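Local structure of glycoside hydrolase family protein (Novosphingobium sp. PP1Y, 6Q2F) at residues Ala132-Ser137 with Thr450-Ala455; Leu501-Glu506 with Tyr581-Glu586; Asp594-Arg599 with Ala742-Leu747; Ala602-Ala607 with Leu640-Ser645. The protein probably catalyses the hydrolytic release of alpha-L-rhamnose from rhamnosylated glycosides. All coordinates share one frame; numbering follows the deposited sequence.

Contact 1 (Ala132-Ser137 with Thr450-Ala455); sequences ASPGWS and TTNHPA
W136 and S137 both face H453 in a classic beta bulge, formed where the loop after barrel strand 127-131 meets the loop that follows strand 436-447. H453 O takes both bulge amides: W136 N comes in at 2.9 Å, almost straight (177°), while S137 N sits nearly along the C=O axis. In return, H453 N donates to S137 O at 3.0 Å. One residue earlier, N452 sends ND2 to P134 O, 3.0 Å away and in its own amide plane, yet above the plane of that carbonyl; S133 OG binds the same oxygen from the opposite face. N452 is itself pinned to its own loop through A459 O and G461 N.

The W136 ring lies against P454, which follows a cis peptide bond. P454 CD stands over the five-membered ring, 3.6 Å from its centroid, as a CH-pi contact, and P454 CG reaches W136 CH2 at 3.7 Å. With W136 CG between its backbone N and carbonyl carbon (chi1 53°), the indole is turned across the proline. Replacing W136 by an alanine would probably leave the P454 ring without its aromatic floor. At G135 a CB would run into H453 O and P454 N, so the close backbone approach here depends on glycine. Backbone bonds and the N452 amide hold the two loops together, and the proline against the indole face supplies the apolar part.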
loop_
_atom_site.group_PDB
_atom_site.type_symbol
_atom_site.label_atom_id
_atom_site.label_comp_id
_atom_site.label_asym_id
_atom_site.label_seq_id
_atom_site.Cartn_x
_atom_site.Cartn_y
_atom_site.Cartn_z
ATOM N N ALA A 132 -6.461 -12.977 -7.570
ATOM C CA ALA A 132 -7.744 -12.775 -8.243
ATOM C C ALA A 132 -7.620 -12.715 -9.766
ATOM O O ALA A 132 -8.592 -12.380 -10.440
ATOM C CB ALA A 132 -8.423 -11.505 -7.705
ATOM N N SER A 133 -6.457 -13.035 -10.327
ATOM C CA SER A 133 -6.266 -13.031 -11.771
ATOM C C SER A 133 -5.063 -13.905 -12.090
ATOM O O SER A 133 -4.200 -14.109 -11.232
ATOM C CB SER A 133 -6.035 -11.607 -12.307
ATOM O OG SER A 133 -4.702 -11.190 -12.000
ATOM N N PRO A 134 -4.974 -14.444 -13.304
ATOM C CA PRO A 134 -3.713 -15.060 -13.722
ATOM C C PRO A 134 -2.603 -14.039 -13.534
ATOM O O PRO A 134 -2.799 -12.834 -13.755
ATOM C CB PRO A 134 -3.941 -15.394 -15.199
ATOM C CG PRO A 134 -5.452 -15.470 -15.336
ATOM C CD PRO A 134 -5.994 -14.465 -14.367
ATOM N N GLY A 135 -1.437 -14.515 -13.108
ATOM C CA GLY A 135 -0.387 -13.612 -12.669
ATOM C C GLY A 135 -0.630 -13.253 -11.224
ATOM O O GLY A 135 -0.879 -14.136 -10.405
ATOM N N TRP A 136 -0.603 -11.985 -10.925
ATOM C CA TRP A 136 -0.862 -11.581 -9.574
ATOM C C TRP A 136 -1.807 -10.452 -9.408
ATOM O O TRP A 136 -2.362 -10.301 -8.362
ATOM C CB TRP A 136 0.397 -11.250 -8.810
ATOM C CG TRP A 136 1.327 -10.283 -9.404
ATOM C CD1 TRP A 136 1.067 -9.038 -9.818
ATOM C CD2 TRP A 136 2.706 -10.486 -9.597
ATOM N NE1 TRP A 136 2.190 -8.451 -10.264
ATOM C CE2 TRP A 136 3.218 -9.332 -10.151
ATOM C CE3 TRP A 136 3.556 -11.553 -9.378
ATOM C CZ2 TRP A 136 4.548 -9.200 -10.455
ATOM C CZ3 TRP A 136 4.841 -11.419 -9.687
ATOM C CH2 TRP A 136 5.335 -10.261 -10.222
ATOM N N SER A 137 -2.090 -9.686 -10.443
ATOM C CA SER A 137 -3.053 -8.601 -10.360
ATOM C C SER A 137 -3.606 -8.183 -11.726
ATOM O O SER A 137 -2.969 -8.372 -12.691
ATOM C CB SER A 137 -2.471 -7.409 -9.630
ATOM O OG SER A 137 -1.740 -6.601 -10.472
ATOM N N THR A 450 -5.775 -1.958 -20.725
ATOM C CA THR A 450 -4.888 -2.550 -19.737
ATOM C C THR A 450 -5.314 -3.979 -19.411
ATOM O O THR A 450 -6.476 -4.368 -19.536
ATOM C CB THR A 450 -4.827 -1.715 -18.455
ATOM O OG1 THR A 450 -6.151 -1.457 -17.991
ATOM C CG2 THR A 450 -4.116 -0.390 -18.744
ATOM N N THR A 451 -4.349 -4.721 -18.892
ATOM C CA THR A 451 -4.301 -6.166 -18.932
ATOM C C THR A 451 -3.853 -6.661 -17.550
ATOM O O THR A 451 -3.227 -5.922 -16.791
ATOM C CB THR A 451 -3.335 -6.525 -20.074
ATOM O OG1 THR A 451 -2.015 -5.976 -19.868
ATOM C CG2 THR A 451 -3.899 -6.205 -21.379
ATOM N N ASN A 452 -4.209 -7.892 -17.183
ATOM C CA ASN A 452 -3.614 -8.476 -15.978
ATOM C C ASN A 452 -2.147 -8.828 -16.257
ATOM O O ASN A 452 -1.765 -9.044 -17.405
ATOM C CB ASN A 452 -4.364 -9.739 -15.545
ATOM C CG ASN A 452 -4.415 -10.791 -16.665
ATOM O OD1 ASN A 452 -4.848 -10.489 -17.772
ATOM N ND2 ASN A 452 -3.936 -12.013 -16.384
ATOM N N HIS A 453 -1.329 -8.878 -15.194
ATOM C CA HIS A 453 0.101 -9.258 -15.274
ATOM C C HIS A 453 0.526 -10.062 -14.038
ATOM O O HIS A 453 -0.118 -9.958 -12.991
ATOM C CB HIS A 453 1.017 -8.033 -15.353
ATOM C CG HIS A 453 0.678 -7.066 -16.439
ATOM N ND1 HIS A 453 1.193 -7.170 -17.715
ATOM C CD2 HIS A 453 -0.101 -5.955 -16.434
ATOM C CE1 HIS A 453 0.737 -6.174 -18.453
ATOM N NE2 HIS A 453 -0.046 -5.420 -17.700
ATOM N N PRO A 454 1.601 -10.875 -14.138
ATOM C CA PRO A 454 2.313 -11.334 -15.333
ATOM C C PRO A 454 1.941 -12.777 -15.663
ATOM O O PRO A 454 2.320 -13.725 -14.964
ATOM C CB PRO A 454 3.781 -11.224 -14.921
ATOM C CG PRO A 454 3.757 -11.390 -13.348
ATOM C CD PRO A 454 2.301 -11.320 -12.915
ATOM N N ALA A 455 1.157 -12.925 -16.717
ATOM C CA ALA A 455 0.616 -14.182 -17.191
ATOM C C ALA A 455 1.102 -14.437 -18.609
ATOM O O ALA A 455 1.524 -13.506 -19.308
ATOM C CB ALA A 455 -0.918 -14.152 -17.180
#

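Contact 2 (Leu501-Glu506 with Tyr581-Glu586); sequences LTDSIE and YGEALE. With NA (sodium ion), chain B.
L501 and Y581 start a parallel pair of strands in the eight-stranded beta/alpha barrel, where L501 CD1 touches Y581 CB at 3.9 Å. T502 comes next: its N donates to Y581 O at 3.0 Å, its O receives E583 N, and its OG1 rests against G582 CA. Beyond T502 the chain leaves the strand and turns to the metal. D503 has CG anti to the backbone N (chi1 -154°), which swings OD1 back to the sodium ion at a long 3.0 Å; the same OD1 accepts S504 N at 2.8 Å, met from above the carboxylate plane. D503 and E583 run side by side in the same direction, their carboxylate planes 70° apart, with E583 OE1 only 2.4 Å from the sodium. S504 then adds OG to the metal at 2.6 Å, and E586, reaching over on an extended chain, adds OE2 at 2.4 Å. E644 of strand 642-649 supplies the fifth ligand. I505 N finally donates to A584 O, and its CG2 packs loosely on L585. A single water closes this end, donating to I505 O at 2.6 Å and to L585 O.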
loop_
_atom_site.group_PDB
_atom_site.type_symbol
_atom_site.label_atom_id
_atom_site.label_comp_id
_atom_site.label_asym_id
_atom_site.label_seq_id
_atom_site.Cartn_x
_atom_site.Cartn_y
_atom_site.Cartn_z
ATOM N N LEU A 501 -6.936 -13.408 -3.109
ATOM C CA LEU A 501 -6.138 -12.230 -2.816
ATOM C C LEU A 501 -6.354 -11.227 -3.934
ATOM O O LEU A 501 -6.144 -11.560 -5.106
ATOM C CB LEU A 501 -4.652 -12.581 -2.694
ATOM C CG LEU A 501 -3.720 -11.377 -2.867
ATOM C CD1 LEU A 501 -3.890 -10.428 -1.694
ATOM C CD2 LEU A 501 -2.273 -11.844 -2.898
ATOM N N THR A 502 -6.793 -10.010 -3.583
ATOM C CA THR A 502 -6.795 -8.903 -4.533
ATOM C C THR A 502 -5.536 -8.097 -4.238
ATOM O O THR A 502 -5.460 -7.388 -3.229
ATOM C CB THR A 502 -8.068 -8.043 -4.449
ATOM O OG1 THR A 502 -8.219 -7.495 -3.137
ATOM C CG2 THR A 502 -9.313 -8.855 -4.788
ATOM N N ASP A 503 -4.529 -8.278 -5.087
ATOM C CA ASP A 503 -3.263 -7.571 -4.990
ATOM C C ASP A 503 -3.507 -6.068 -5.149
ATOM O O ASP A 503 -4.587 -5.629 -5.558
ATOM C CB ASP A 503 -2.325 -8.082 -6.080
ATOM C CG ASP A 503 -0.859 -7.927 -5.726
ATOM O OD1 ASP A 503 -0.550 -7.253 -4.712
ATOM O OD2 ASP A 503 -0.027 -8.472 -6.476
ATOM N N SER A 504 -2.488 -5.275 -4.814
ATOM C CA SER A 504 -2.621 -3.823 -4.933
ATOM C C SER A 504 -2.866 -3.448 -6.393
ATOM O O SER A 504 -2.350 -4.089 -7.312
ATOM C CB SER A 504 -1.367 -3.132 -4.392
ATOM O OG SER A 504 -0.228 -3.653 -5.030
ATOM N N ILE A 505 -3.686 -2.414 -6.616
ATOM C CA ILE A 505 -4.285 -2.195 -7.932
ATOM C C ILE A 505 -3.542 -1.106 -8.688
ATOM O O ILE A 505 -3.226 -0.047 -8.138
ATOM C CB ILE A 505 -5.786 -1.868 -7.828
ATOM C CG1 ILE A 505 -6.393 -1.874 -9.233
ATOM C CG2 ILE A 505 -6.032 -0.529 -7.159
ATOM C CD1 ILE A 505 -7.956 -1.992 -9.198
ATOM N N GLU A 506 -3.239 -1.389 -9.953
ATOM C CA GLU A 506 -2.677 -0.406 -10.876
ATOM C C GLU A 506 -3.101 -0.840 -12.279
ATOM O O GLU A 506 -2.462 -1.707 -12.879
ATOM C CB GLU A 506 -1.162 -0.321 -10.743
ATOM C CG GLU A 506 -0.542 0.807 -11.536
ATOM C CD GLU A 506 0.977 0.753 -11.510
ATOM O OE1 GLU A 506 1.548 0.097 -10.612
ATOM O OE2 GLU A 506 1.600 1.365 -12.406
ATOM N N TYR A 581 -8.356 -11.738 1.149
ATOM C CA TYR A 581 -7.270 -10.836 1.517
ATOM C C TYR A 581 -7.288 -9.652 0.556
ATOM O O TYR A 581 -7.231 -9.843 -0.663
ATOM C CB TYR A 581 -5.920 -11.537 1.423
ATOM C CG TYR A 581 -5.642 -12.549 2.491
ATOM C CD1 TYR A 581 -6.136 -13.834 2.400
ATOM C CD2 TYR A 581 -4.834 -12.222 3.580
ATOM C CE1 TYR A 581 -5.870 -14.756 3.385
ATOM C CE2 TYR A 581 -4.538 -13.129 4.543
ATOM C CZ TYR A 581 -5.051 -14.394 4.456
ATOM O OH TYR A 581 -4.763 -15.286 5.448
ATOM N N GLY A 582 -7.342 -8.436 1.088
ATOM C CA GLY A 582 -7.577 -7.305 0.203
ATOM C C GLY A 582 -6.599 -6.164 0.408
ATOM O O GLY A 582 -6.649 -5.458 1.419
ATOM N N GLU A 583 -5.714 -5.975 -0.565
ATOM C CA GLU A 583 -4.864 -4.801 -0.588
ATOM C C GLU A 583 -5.613 -3.687 -1.296
ATOM O O GLU A 583 -6.699 -3.887 -1.836
ATOM C CB GLU A 583 -3.532 -5.096 -1.288
ATOM C CG GLU A 583 -2.663 -6.087 -0.590
ATOM C CD GLU A 583 -1.241 -6.155 -1.181
ATOM O OE1 GLU A 583 -0.973 -5.502 -2.214
ATOM O OE2 GLU A 583 -0.406 -6.865 -0.597
ATOM N N ALA A 584 -5.018 -2.505 -1.315
ATOM C CA ALA A 584 -5.645 -1.373 -1.975
ATOM C C ALA A 584 -4.667 -0.643 -2.882
ATOM O O ALA A 584 -4.153 -1.224 -3.838
ATOM C CB ALA A 584 -6.258 -0.428 -0.932
ATOM N N LEU A 585 -4.459 0.648 -2.648
ATOM C CA LEU A 585 -3.528 1.480 -3.418
ATOM C C LEU A 585 -2.057 1.218 -3.173
ATOM O O LEU A 585 -1.309 1.108 -4.089
ATOM C CB LEU A 585 -3.853 2.967 -3.298
ATOM C CG LEU A 585 -5.295 3.374 -3.533
ATOM C CD1 LEU A 585 -5.526 4.829 -3.240
ATOM C CD2 LEU A 585 -5.737 3.036 -4.915
ATOM N N GLU A 586 -1.703 1.109 -1.904
ATOM C CA GLU A 586 -0.345 0.793 -1.442
ATOM C C GLU A 586 0.641 1.932 -1.654
ATOM O O GLU A 586 1.290 2.371 -0.695
ATOM C CB GLU A 586 0.210 -0.483 -2.107
ATOM C CG GLU A 586 1.613 -0.857 -1.576
ATOM C CD GLU A 586 2.185 -2.120 -2.197
ATOM O OE1 GLU A 586 3.313 -2.034 -2.710
ATOM O OE2 GLU A 586 1.528 -3.178 -2.164
HETATM NA NA NA B . 1.141 -5.187 -3.391
HETATM O O HOH W 1 -6.700 -4.470 -4.360
HETATM O O HOH W 2 -1.022 0.112 -6.812
#

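Contact 3 (Asp594-Arg599 with Ala742-Leu747); sequences DDMAMR and APLTGL
D595 and the start of helix 744-747 are joined by a pair of hydrogen bonds. D595 OD1 accepts L744 N and OD2 accepts T745 N, each at 3.1 Å and each on the syn side of its oxygen, about 20° out of the carboxylate plane. Placing CG between the backbone N and carbonyl carbon (chi1 46°) aims both oxygens at these first-turn amides.

Van der Waals contacts flank the carboxylate. P743, in the N-cap position, sets CB 3.5 Å from D595 OD1. The apolar side chains of selenomethionine M596 and L744 cross obliquely, M596 CG to L744 CD1 at 3.9 Å; Y764 packs on both.

Bonds inside 594-599 shape the loop that carries the acceptor. D594 OD2 accepts A597 N at 2.8 Å, an Asx motif, while D594 OD1 binds Y738 OH. R599 NE reaches D595 O at 2.8 Å, and its NH1 forms a salt bridge with D625.

With an alanine in place of D595, the L744 and T745 amides would probably lose the carboxylate oxygens that accept them. The contact joins the loop after barrel strand 579-582 to a helix between strands 734-737 and 762-765 of another sheet. Facing that helix's amide end is likely to favour the carboxylate's negative charge.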
loop_
_atom_site.group_PDB
_atom_site.type_symbol
_atom_site.label_atom_id
_atom_site.label_comp_id
_atom_site.label_asym_id
_atom_site.label_seq_id
_atom_site.Cartn_x
_atom_site.Cartn_y
_atom_site.Cartn_z
ATOM N N ASP A 594 -10.747 5.306 -2.381
ATOM C CA ASP A 594 -10.385 5.467 -0.988
ATOM C C ASP A 594 -9.847 4.143 -0.460
ATOM O O ASP A 594 -10.529 3.123 -0.552
ATOM C CB ASP A 594 -11.586 5.909 -0.162
ATOM C CG ASP A 594 -11.234 6.019 1.307
ATOM O OD1 ASP A 594 -10.585 7.013 1.659
ATOM O OD2 ASP A 594 -11.564 5.100 2.071
ATOM N N ASP A 595 -8.646 4.164 0.126
ATOM C CA ASP A 595 -8.012 2.893 0.473
ATOM C C ASP A 595 -8.531 2.271 1.768
ATOM O O ASP A 595 -8.140 1.144 2.080
ATOM C CB ASP A 595 -6.470 3.017 0.507
ATOM C CG ASP A 595 -5.957 4.234 1.258
ATOM O OD1 ASP A 595 -6.761 5.055 1.751
ATOM O OD2 ASP A 595 -4.716 4.375 1.329
HETATM N N MSE A 596 -9.407 2.940 2.510
HETATM C CA MSE A 596 -10.169 2.236 3.548
HETATM C C MSE A 596 -11.403 1.585 2.941
HETATM O O MSE A 596 -11.699 0.426 3.197
HETATM C CB MSE A 596 -10.567 3.168 4.706
HETATM C CG MSE A 596 -9.355 3.533 5.565
HETATM SE SE MSE A 596 -9.895 4.469 7.201
HETATM C CE MSE A 596 -10.947 3.108 8.034
ATOM N N ALA A 597 -12.123 2.349 2.127
ATOM C CA ALA A 597 -13.344 1.815 1.534
ATOM C C ALA A 597 -13.028 0.602 0.672
ATOM O O ALA A 597 -13.738 -0.404 0.703
ATOM C CB ALA A 597 -14.040 2.908 0.717
HETATM N N MSE A 598 -11.930 0.668 -0.057
HETATM C CA MSE A 598 -11.519 -0.414 -0.959
HETATM C C MSE A 598 -11.270 -1.722 -0.204
HETATM O O MSE A 598 -11.346 -2.793 -0.792
HETATM C CB MSE A 598 -10.274 0.002 -1.725
HETATM C CG MSE A 598 -10.540 1.055 -2.781
HETATM SE SE MSE A 598 -8.891 1.975 -3.227
HETATM C CE MSE A 598 -8.097 0.487 -4.261
ATOM N N ARG A 599 -11.002 -1.633 1.102
ATOM C CA ARG A 599 -10.703 -2.826 1.882
ATOM C C ARG A 599 -11.793 -3.176 2.885
ATOM O O ARG A 599 -11.692 -4.204 3.557
ATOM C CB ARG A 599 -9.353 -2.662 2.591
ATOM C CG ARG A 599 -8.151 -2.684 1.659
ATOM C CD ARG A 599 -6.776 -2.504 2.380
ATOM N NE ARG A 599 -6.552 -1.109 2.707
ATOM C CZ ARG A 599 -5.364 -0.556 2.897
ATOM N NH1 ARG A 599 -4.261 -1.282 2.799
ATOM N NH2 ARG A 599 -5.283 0.731 3.184
ATOM N N ALA A 742 -8.011 13.058 -1.108
ATOM C CA ALA A 742 -6.988 12.047 -1.346
ATOM C C ALA A 742 -6.955 10.933 -0.305
ATOM O O ALA A 742 -7.168 11.168 0.885
ATOM C CB ALA A 742 -5.617 12.702 -1.461
ATOM N N PRO A 743 -6.679 9.717 -0.768
ATOM C CA PRO A 743 -6.590 8.552 0.110
ATOM C C PRO A 743 -5.408 8.697 1.066
ATOM O O PRO A 743 -4.625 9.637 0.997
ATOM C CB PRO A 743 -6.389 7.392 -0.874
ATOM C CG PRO A 743 -5.627 8.026 -2.015
ATOM C CD PRO A 743 -6.220 9.419 -2.139
ATOM N N LEU A 744 -5.286 7.726 1.969
ATOM C CA LEU A 744 -4.247 7.795 2.994
ATOM C C LEU A 744 -2.852 7.664 2.381
ATOM O O LEU A 744 -1.933 8.409 2.749
ATOM C CB LEU A 744 -4.491 6.716 4.043
ATOM C CG LEU A 744 -5.729 6.951 4.913
ATOM C CD1 LEU A 744 -6.123 5.677 5.634
ATOM C CD2 LEU A 744 -5.450 8.052 5.942
ATOM N N THR A 745 -2.678 6.742 1.423
ATOM C CA THR A 745 -1.391 6.657 0.736
ATOM C C THR A 745 -1.136 7.881 -0.126
ATOM O O THR A 745 -0.000 8.096 -0.549
ATOM C CB THR A 745 -1.311 5.404 -0.147
ATOM O OG1 THR A 745 -2.468 5.327 -0.996
ATOM C CG2 THR A 745 -1.231 4.137 0.720
ATOM N N GLY A 746 -2.172 8.668 -0.407
ATOM C CA GLY A 746 -2.009 9.925 -1.107
ATOM C C GLY A 746 -1.661 11.040 -0.146
ATOM O O GLY A 746 -0.650 11.725 -0.327
ATOM N N LEU A 747 -2.481 11.219 0.898
ATOM C CA LEU A 747 -2.214 12.281 1.864
ATOM C C LEU A 747 -0.830 12.126 2.475
ATOM O O LEU A 747 -0.108 13.109 2.665
ATOM C CB LEU A 747 -3.265 12.272 2.973
ATOM C CG LEU A 747 -4.714 12.706 2.688
ATOM C CD1 LEU A 747 -5.601 12.346 3.887
ATOM C CD2 LEU A 747 -4.790 14.217 2.390
#

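Contact 4 (Ala602-Ala607 with Leu640-Ser645); sequences ADIPMA and LVAAES. With NA (sodium ion), chain B.
A642 pushes its CB into the notch between I604 and M606, a knob of one carbon: I604 CG2 and M606 CG each lie 3.6 Å from A642 CB, one on each side along the neighbouring strand. The two strands, 604-610 and 642-649, are joined by helix 620-636 in a beta-alpha-beta crossover of the barrel, and their short segments run 30° from parallel.

At the entrance to the pair, L640 folds its side chain over I604, CB meeting I604 CG2 at 4.0 Å and the leucine's CD1 nestling beside the isoleucine's CG1. P605 turns the other way and brings CD to 3.4 Å from L640 O, its ring also resting on V632 of the helix. Farther along, the selenomethionine M606 leaves the backbone with CG anti to N (chi1 -170°) and stays extended, so the chain slides past A642 and its CE ends 3.5 Å from E644 N.

M606 and A642 point to the barrel interior, where Y581 touches them and I604; A607 lies on the other face, against D625 and M626 of the helix.

The backbones stitch this together: A642 N gives to P605 O at 2.8 Å, in the carbonyl plane, A607 N to A642 O at 2.9 Å, and E644 N to A607 O. E644 extends past the end of this packing and sets OE1 on the sodium ion at 2.6 Å. The backbone bonds set the strand spacing, the small A642 fits between I604 and M606, and the hydrogen bond at E644 N is likely to steady the root of a metal ligand.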
loop_
_atom_site.group_PDB
_atom_site.type_symbol
_atom_site.label_atom_id
_atom_site.label_comp_id
_atom_site.label_asym_id
_atom_site.label_seq_id
_atom_site.Cartn_x
_atom_site.Cartn_y
_atom_site.Cartn_z
ATOM N N ALA A 602 -13.395 -6.683 2.568
ATOM C CA ALA A 602 -12.541 -7.856 2.585
ATOM C C ALA A 602 -12.535 -8.471 3.975
ATOM O O ALA A 602 -12.759 -7.795 4.979
ATOM C CB ALA A 602 -11.112 -7.498 2.166
ATOM N N ASP A 603 -12.300 -9.776 4.024
ATOM C CA ASP A 603 -12.177 -10.460 5.308
ATOM C C ASP A 603 -10.890 -10.082 6.014
ATOM O O ASP A 603 -10.843 -10.023 7.247
ATOM C CB ASP A 603 -12.221 -11.967 5.098
ATOM C CG ASP A 603 -13.521 -12.411 4.497
ATOM O OD1 ASP A 603 -13.623 -12.383 3.255
ATOM O OD2 ASP A 603 -14.429 -12.760 5.276
ATOM N N ILE A 604 -9.829 -9.860 5.242
ATOM C CA ILE A 604 -8.538 -9.520 5.821
ATOM C C ILE A 604 -7.963 -8.321 5.076
ATOM O O ILE A 604 -7.369 -8.475 3.996
ATOM C CB ILE A 604 -7.600 -10.730 5.804
ATOM C CG1 ILE A 604 -8.273 -11.898 6.528
ATOM C CG2 ILE A 604 -6.317 -10.395 6.505
ATOM C CD1 ILE A 604 -7.673 -13.225 6.250
ATOM N N PRO A 605 -8.151 -7.112 5.598
ATOM C CA PRO A 605 -7.493 -5.944 5.009
ATOM C C PRO A 605 -5.990 -6.142 5.025
ATOM O O PRO A 605 -5.432 -6.692 5.973
ATOM C CB PRO A 605 -7.927 -4.794 5.925
ATOM C CG PRO A 605 -9.215 -5.284 6.543
ATOM C CD PRO A 605 -8.978 -6.750 6.757
HETATM N N MSE A 606 -5.344 -5.727 3.951
HETATM C CA MSE A 606 -3.969 -6.058 3.723
HETATM C C MSE A 606 -3.193 -4.864 3.183
HETATM O O MSE A 606 -3.704 -4.060 2.401
HETATM C CB MSE A 606 -3.862 -7.246 2.733
HETATM C CG MSE A 606 -2.458 -7.799 2.637
HETATM SE SE MSE A 606 -2.535 -9.476 1.685
HETATM C CE MSE A 606 -0.625 -9.926 1.638
ATOM N N ALA A 607 -1.949 -4.758 3.633
ATOM C CA ALA A 607 -1.049 -3.691 3.221
ATOM C C ALA A 607 0.293 -4.338 2.879
ATOM O O ALA A 607 0.383 -5.547 2.647
ATOM C CB ALA A 607 -0.963 -2.639 4.331
ATOM N N LEU A 640 -8.274 -9.102 11.806
ATOM C CA LEU A 640 -7.056 -9.511 11.164
ATOM C C LEU A 640 -6.540 -8.407 10.244
ATOM O O LEU A 640 -7.280 -7.772 9.570
ATOM C CB LEU A 640 -7.277 -10.809 10.413
ATOM C CG LEU A 640 -7.595 -12.042 11.230
ATOM C CD1 LEU A 640 -8.132 -13.162 10.406
ATOM C CD2 LEU A 640 -6.414 -12.514 12.022
ATOM N N VAL A 641 -5.252 -8.191 10.242
ATOM C CA VAL A 641 -4.608 -7.183 9.411
ATOM C C VAL A 641 -3.405 -7.850 8.774
ATOM O O VAL A 641 -2.432 -8.171 9.469
ATOM C CB VAL A 641 -4.155 -5.954 10.212
ATOM C CG1 VAL A 641 -3.495 -4.945 9.291
ATOM C CG2 VAL A 641 -5.309 -5.325 10.980
ATOM N N ALA A 642 -3.450 -8.036 7.465
ATOM C CA ALA A 642 -2.345 -8.701 6.799
ATOM C C ALA A 642 -1.415 -7.671 6.180
ATOM O O ALA A 642 -1.798 -6.531 5.901
ATOM C CB ALA A 642 -2.845 -9.669 5.721
ATOM N N ALA A 643 -0.176 -8.088 5.966
ATOM C CA ALA A 643 0.737 -7.276 5.184
ATOM C C ALA A 643 1.665 -8.157 4.368
ATOM O O ALA A 643 2.206 -9.148 4.860
ATOM C CB ALA A 643 1.545 -6.330 6.072
ATOM N N GLU A 644 1.797 -7.787 3.105
ATOM C CA GLU A 644 2.864 -8.239 2.227
ATOM C C GLU A 644 4.195 -7.773 2.816
ATOM O O GLU A 644 4.542 -6.593 2.733
ATOM C CB GLU A 644 2.588 -7.699 0.819
ATOM C CG GLU A 644 3.645 -7.901 -0.205
ATOM C CD GLU A 644 3.295 -7.131 -1.468
ATOM O OE1 GLU A 644 2.099 -6.801 -1.626
ATOM O OE2 GLU A 644 4.210 -6.816 -2.249
ATOM N N SER A 645 4.939 -8.690 3.430
ATOM C CA SER A 645 5.955 -8.338 4.423
ATOM C C SER A 645 7.364 -8.559 3.886
ATOM O O SER A 645 7.719 -9.674 3.499
ATOM C CB SER A 645 5.767 -9.137 5.721
ATOM O OG SER A 645 4.502 -8.927 6.299
HETATM NA NA NA B . 1.141 -5.187 -3.391
#

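The sodium ion ties contacts 2 and 4 together: their centres lie 9 Å apart, and E583 OE2 comes within 2.7 Å of E644 OE1, a close approach of two acidic side chains beside the metal. G582 O and M606 N, 2.9 Å apart, probably bond the two strand pairs as barrel neighbours. Contact 1 adjoins contact 2 from the loop side, with W136 O 3.2 Å from D503 CB and the W136 side chain about 7 Å from the sodium. Contact 3 also touches contact 2, P743 CG packing on L585 CD1, and R599 NH1 reaches M606 O of contact 4. The metal lies near the C-terminal ends of strands 497-502 and 579-582, the end where barrel enzymes usually carry their active site.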